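Local coordinates for 70 KDA protein (Xanthomonas sp., PDB 4B2N) that oxidatively cleaves rubber, poly(cis-1,4-isoprene), as a dihaem c-type cytochrome dioxygenase, working processively along the polymer chain, at residues A[16-21]-A[359-364]; A[59-64]-A[406-411]. All coordinates share one frame; numbering follows the deposited sequence.

Contact 1. Residues A[16-21]-A[359-364]; sequences LPLLDQ and LAEQGA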
loop_
_atom_site.group_PDB
_atom_site.type_symbol
_atom_site.label_atom_id
_atom_site.label_comp_id
_atom_site.label_asym_id
_atom_site.label_seq_id
_atom_site.Cartn_x
_atom_site.Cartn_y
_atom_site.Cartn_z
ATOM N N LEU A 16 -11.149 -7.605 -33.428
ATOM C CA LEU A 16 -10.512 -7.875 -32.088
ATOM C C LEU A 16 -11.426 -8.299 -30.932
ATOM O O LEU A 16 -12.592 -7.881 -30.880
ATOM C CB LEU A 16 -9.770 -6.620 -31.652
ATOM C CG LEU A 16 -8.334 -6.331 -32.087
ATOM C CD1 LEU A 16 -7.414 -7.556 -32.084
ATOM C CD2 LEU A 16 -8.380 -5.663 -33.442
ATOM N N PRO A 17 -10.900 -9.099 -29.961
ATOM C CA PRO A 17 -11.766 -9.493 -28.854
ATOM C C PRO A 17 -12.135 -8.372 -27.866
ATOM O O PRO A 17 -11.443 -7.345 -27.769
ATOM C CB PRO A 17 -10.937 -10.570 -28.126
ATOM C CG PRO A 17 -9.524 -10.175 -28.405
ATOM C CD PRO A 17 -9.544 -9.665 -29.826
ATOM N N LEU A 18 -13.230 -8.584 -27.148
ATOM C CA LEU A 18 -13.622 -7.712 -26.038
ATOM C C LEU A 18 -12.894 -8.208 -24.765
ATOM O O LEU A 18 -12.392 -7.411 -23.975
ATOM C CB LEU A 18 -15.158 -7.737 -25.832
ATOM C CG LEU A 18 -16.058 -6.996 -26.823
ATOM C CD1 LEU A 18 -17.515 -7.364 -26.666
ATOM C CD2 LEU A 18 -15.887 -5.484 -26.778
ATOM N N LEU A 19 -12.834 -9.517 -24.574
ATOM C CA LEU A 19 -12.262 -10.077 -23.343
ATOM C C LEU A 19 -10.761 -10.206 -23.549
ATOM O O LEU A 19 -10.270 -10.263 -24.685
ATOM C CB LEU A 19 -12.877 -11.442 -23.055
ATOM C CG LEU A 19 -14.378 -11.394 -22.796
ATOM C CD1 LEU A 19 -14.871 -12.763 -22.333
ATOM C CD2 LEU A 19 -14.783 -10.301 -21.807
ATOM N N ASP A 20 -10.015 -10.213 -22.459
ATOM C CA ASP A 20 -8.613 -10.390 -22.536
ATOM C C ASP A 20 -8.135 -11.034 -21.225
ATOM O O ASP A 20 -7.462 -10.376 -20.427
ATOM C CB ASP A 20 -7.988 -9.012 -22.633
ATOM C CG ASP A 20 -6.459 -9.059 -22.749
ATOM O OD1 ASP A 20 -5.892 -10.082 -23.071
ATOM O OD2 ASP A 20 -5.798 -8.057 -22.593
ATOM N N GLN A 21 -8.444 -12.296 -21.010
ATOM C CA GLN A 21 -8.054 -13.020 -19.779
ATOM C C GLN A 21 -6.561 -13.406 -19.891
ATOM O O GLN A 21 -6.136 -13.786 -20.906
ATOM C CB GLN A 21 -8.986 -14.229 -19.634
ATOM C CG GLN A 21 -10.461 -13.772 -19.673
ATOM C CD GLN A 21 -11.480 -14.863 -20.080
ATOM O OE1 GLN A 21 -11.822 -15.049 -21.268
ATOM N NE2 GLN A 21 -12.002 -15.559 -19.077
ATOM N N LEU A 359 -22.081 -12.906 -20.737
ATOM C CA LEU A 359 -22.441 -11.874 -19.782
ATOM C C LEU A 359 -21.216 -10.909 -19.624
ATOM O O LEU A 359 -21.359 -9.665 -19.607
ATOM C CB LEU A 359 -22.872 -12.553 -18.453
ATOM C CG LEU A 359 -23.314 -11.672 -17.302
ATOM C CD1 LEU A 359 -24.400 -10.716 -17.791
ATOM C CD2 LEU A 359 -23.660 -12.450 -16.010
ATOM N N ALA A 360 -20.022 -11.498 -19.560
ATOM C CA ALA A 360 -18.769 -10.745 -19.455
ATOM C C ALA A 360 -18.544 -9.805 -20.657
ATOM O O ALA A 360 -18.018 -8.668 -20.525
ATOM C CB ALA A 360 -17.609 -11.719 -19.266
ATOM N N GLU A 361 -19.029 -10.237 -21.824
ATOM C CA GLU A 361 -18.899 -9.402 -23.015
ATOM C C GLU A 361 -19.899 -8.245 -22.973
ATOM O O GLU A 361 -19.603 -7.166 -23.443
ATOM C CB GLU A 361 -19.021 -10.227 -24.304
ATOM C CG GLU A 361 -17.843 -11.191 -24.486
ATOM C CD GLU A 361 -17.749 -11.778 -25.884
ATOM O OE1 GLU A 361 -18.508 -11.334 -26.781
ATOM O OE2 GLU A 361 -16.911 -12.680 -26.091
ATOM N N GLN A 362 -21.102 -8.466 -22.461
ATOM C CA GLN A 362 -22.010 -7.337 -22.237
ATOM C C GLN A 362 -21.373 -6.352 -21.237
ATOM O O GLN A 362 -21.395 -5.136 -21.432
ATOM C CB GLN A 362 -23.364 -7.835 -21.739
ATOM C CG GLN A 362 -24.090 -8.604 -22.846
ATOM C CD GLN A 362 -25.467 -9.094 -22.468
ATOM O OE1 GLN A 362 -26.312 -9.312 -23.354
ATOM N NE2 GLN A 362 -25.714 -9.287 -21.183
ATOM N N GLY A 363 -20.784 -6.905 -20.171
ATOM C CA GLY A 363 -20.047 -6.085 -19.214
ATOM C C GLY A 363 -18.872 -5.333 -19.850
ATOM O O GLY A 363 -18.595 -4.212 -19.483
ATOM N N ALA A 364 -18.191 -5.959 -20.792
ATOM C CA ALA A 364 -17.062 -5.344 -21.423
ATOM C C ALA A 364 -17.513 -4.124 -22.140
ATOM O O ALA A 364 -16.864 -3.092 -22.110
ATOM C CB ALA A 364 -16.394 -6.296 -22.363
HETATM O O HOH W 1 -14.149 -11.418 -26.356
#
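L18 and L19 set their side chains on one flank of helix 357-369, so that the N-terminal arm, an irregular loop before helix 27-32, packs across a helix of the haem c #2 region. The direct contact is apolar and small, 250 Å² over both sides. L18 rests its CB on CB of A364 at 4.0 Å and carries CD1 to the backbone O of E361 at 3.8 Å. L19 reaches one turn back, toward A360: its CD2 lies 4.1 Å from CB of A360, while its CG meets CG of E361. In both leucines CG stands opposite the carbonyl carbon (chi1 -74° and -63°), which directs the branches at the helix, and both cross the E361 side chain at about a right angle. A360 and A364, one turn apart, present methyl groups to the loop, consistent with the close approach: the CA atoms of L18 and A364 are 6.2 Å apart. Y658 of helix 649-660 touches both L19 and A364, and D20 pairs with K414 in a salt bridge. The polar link is indirect and sits at the margin. One water accepts from L19 N at 2.9 Å and donates to E361 OE2 at 3.0 Å.

Contact 2. Residues A[59-64]-A[406-411]; sequences AALQFN and NYLPDP
The CD2 methyl of L408 is the apolar centre, meeting CZ of F63 at 3.6 Å and CD2 of L61 at 4.0 Å. L61 and L408 lie side by side and point the same way, whereas the F63 side chain slants across L408. Within the 59-64 loop, CG of L61 lies over one face of the F63 ring, 4.0 Å above the plane and displaced toward the rim; it stands opposite its backbone N (chi1 170°), close to that ring. P409 extends the patch, its CD lying 4.3 Å from CE2 of F63. At the other end, CB of A60 approaches CD1 of Y407 at 3.6 Å, and the Y407 ring also makes an edge-to-face contact with H401. The polar edge is backbone. A60 N donates to N406 O at 2.7 Å with an N-H...O angle of 161°, and A59 CA makes a bent CA-H...O contact with the same oxygen, which supplements the hydrogen bond. Beside it, Q62 NE2 folds back to A59 O, approaching from above the carbonyl plane, and bonds to N56 O as well. Two irregular loops thus join through a single main-chain hydrogen bond and an apolar patch. L61 lies about 6 Å from C393 and 7 Å from the axial H394, side chain to side chain, which places this loop-loop packing beside the covalent attachment site of haem c #2.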
loop_
_atom_site.group_PDB
_atom_site.type_symbol
_atom_site.label_atom_id
_atom_site.label_comp_id
_atom_site.label_asym_id
_atom_site.label_seq_id
_atom_site.Cartn_x
_atom_site.Cartn_y
_atom_site.Cartn_z
ATOM N N ALA A 59 -11.230 11.588 -27.162
ATOM C CA ALA A 59 -11.238 10.178 -26.779
ATOM C C ALA A 59 -11.975 9.949 -25.420
ATOM O O ALA A 59 -12.064 10.846 -24.576
ATOM C CB ALA A 59 -9.809 9.615 -26.719
ATOM N N ALA A 60 -12.476 8.728 -25.232
ATOM C CA ALA A 60 -13.155 8.292 -23.997
ATOM C C ALA A 60 -12.267 8.430 -22.770
ATOM O O ALA A 60 -12.742 8.717 -21.670
ATOM C CB ALA A 60 -13.592 6.839 -24.119
ATOM N N LEU A 61 -10.976 8.213 -22.958
ATOM C CA LEU A 61 -10.052 8.293 -21.810
ATOM C C LEU A 61 -8.982 9.368 -21.987
ATOM O O LEU A 61 -8.191 9.325 -22.935
ATOM C CB LEU A 61 -9.403 6.925 -21.605
ATOM C CG LEU A 61 -8.228 6.834 -20.602
ATOM C CD1 LEU A 61 -8.654 7.240 -19.174
ATOM C CD2 LEU A 61 -7.665 5.440 -20.577
ATOM N N GLN A 62 -8.938 10.322 -21.073
ATOM C CA GLN A 62 -7.888 11.366 -21.085
ATOM C C GLN A 62 -7.002 11.160 -19.855
ATOM O O GLN A 62 -7.455 11.429 -18.751
ATOM C CB GLN A 62 -8.519 12.740 -21.014
ATOM C CG GLN A 62 -9.495 12.919 -22.168
ATOM C CD GLN A 62 -8.738 12.976 -23.489
ATOM O OE1 GLN A 62 -7.764 13.680 -23.593
ATOM N NE2 GLN A 62 -9.186 12.234 -24.492
ATOM N N PHE A 63 -5.764 10.723 -20.049
ATOM C CA PHE A 63 -4.851 10.540 -18.901
ATOM C C PHE A 63 -4.498 11.857 -18.254
ATOM O O PHE A 63 -4.331 12.871 -18.922
ATOM C CB PHE A 63 -3.544 9.842 -19.313
ATOM C CG PHE A 63 -3.743 8.489 -19.933
ATOM C CD1 PHE A 63 -4.235 7.402 -19.162
ATOM C CD2 PHE A 63 -3.464 8.276 -21.323
ATOM C CE1 PHE A 63 -4.395 6.125 -19.738
ATOM C CE2 PHE A 63 -3.678 7.010 -21.912
ATOM C CZ PHE A 63 -4.126 5.918 -21.112
ATOM N N ASN A 64 -4.248 11.845 -16.961
ATOM C CA ASN A 64 -3.803 13.085 -16.333
ATOM C C ASN A 64 -2.715 12.894 -15.333
ATOM O O ASN A 64 -2.239 13.882 -14.773
ATOM C CB ASN A 64 -4.972 13.881 -15.756
ATOM C CG ASN A 64 -5.569 13.216 -14.540
ATOM O OD1 ASN A 64 -4.984 12.335 -13.956
ATOM N ND2 ASN A 64 -6.756 13.647 -14.161
ATOM N N ASN A 406 -10.878 6.442 -30.766
ATOM C CA ASN A 406 -11.965 7.047 -29.997
ATOM C C ASN A 406 -11.839 6.674 -28.493
ATOM O O ASN A 406 -12.405 7.362 -27.615
ATOM C CB ASN A 406 -13.343 6.623 -30.530
ATOM C CG ASN A 406 -13.557 7.044 -31.974
ATOM O OD1 ASN A 406 -13.188 8.156 -32.363
ATOM N ND2 ASN A 406 -14.093 6.138 -32.775
ATOM N N TYR A 407 -11.096 5.603 -28.200
ATOM C CA TYR A 407 -10.959 5.116 -26.805
ATOM C C TYR A 407 -9.566 5.357 -26.238
ATOM O O TYR A 407 -9.441 5.774 -25.093
ATOM C CB TYR A 407 -11.374 3.623 -26.673
ATOM C CG TYR A 407 -12.846 3.551 -26.908
ATOM C CD1 TYR A 407 -13.737 3.750 -25.870
ATOM C CD2 TYR A 407 -13.347 3.401 -28.192
ATOM C CE1 TYR A 407 -15.122 3.758 -26.108
ATOM C CE2 TYR A 407 -14.719 3.435 -28.440
ATOM C CZ TYR A 407 -15.596 3.621 -27.387
ATOM O OH TYR A 407 -16.977 3.649 -27.569
ATOM N N LEU A 408 -8.531 5.108 -27.036
ATOM C CA LEU A 408 -7.144 5.025 -26.504
ATOM C C LEU A 408 -6.259 5.413 -27.645
ATOM O O LEU A 408 -6.476 4.898 -28.731
ATOM C CB LEU A 408 -6.761 3.576 -26.184
ATOM C CG LEU A 408 -6.205 3.086 -24.844
ATOM C CD1 LEU A 408 -5.277 1.894 -25.031
ATOM C CD2 LEU A 408 -5.755 4.111 -23.790
ATOM N N PRO A 409 -5.212 6.254 -27.408
ATOM C CA PRO A 409 -4.404 6.805 -28.495
ATOM C C PRO A 409 -3.301 5.839 -28.863
ATOM O O PRO A 409 -2.651 6.050 -29.837
ATOM C CB PRO A 409 -3.802 8.069 -27.876
ATOM C CG PRO A 409 -3.625 7.701 -26.415
ATOM C CD PRO A 409 -4.803 6.803 -26.083
ATOM N N ASP A 410 -3.077 4.769 -28.090
ATOM C CA ASP A 410 -1.976 3.864 -28.426
ATOM C C ASP A 410 -2.301 2.510 -27.819
ATOM O O ASP A 410 -2.553 2.448 -26.612
ATOM C CB ASP A 410 -0.705 4.478 -27.846
ATOM C CG ASP A 410 0.542 3.649 -28.114
ATOM O OD1 ASP A 410 0.507 2.424 -28.361
ATOM O OD2 ASP A 410 1.621 4.230 -28.001
ATOM N N PRO A 411 -2.327 1.424 -28.632
ATOM C CA PRO A 411 -2.772 0.097 -28.147
ATOM C C PRO A 411 -1.863 -0.410 -27.034
ATOM O O PRO A 411 -2.317 -1.184 -26.224
ATOM C CB PRO A 411 -2.697 -0.814 -29.404
ATOM C CG PRO A 411 -2.540 0.134 -30.538
ATOM C CD PRO A 411 -1.901 1.385 -30.057
#

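Both contacts are largely buried and lie on the same side of the chain's centre, with their own centres 18 Å apart and nearest atoms about 8 Å apart. Each joins N-terminal chain to the region of haem c #2 over more than 330 residues, and their segments alternate in sequence. Contact 1 sets a loop on a helix, whereas contact 2 joins two loops. The chemistry differs accordingly: 16-21 and 359-364 share a water-bridged margin, while 59-64 and 406-411 share a direct backbone bond and apolar packing against the F63 and Y407 rings. Helix 399-402 connects the two, since H401 touches residues of both contacts. Contact 2 comes nearer the haem, about 9 Å from the side chain of L61 against about 11 Å from that of A364.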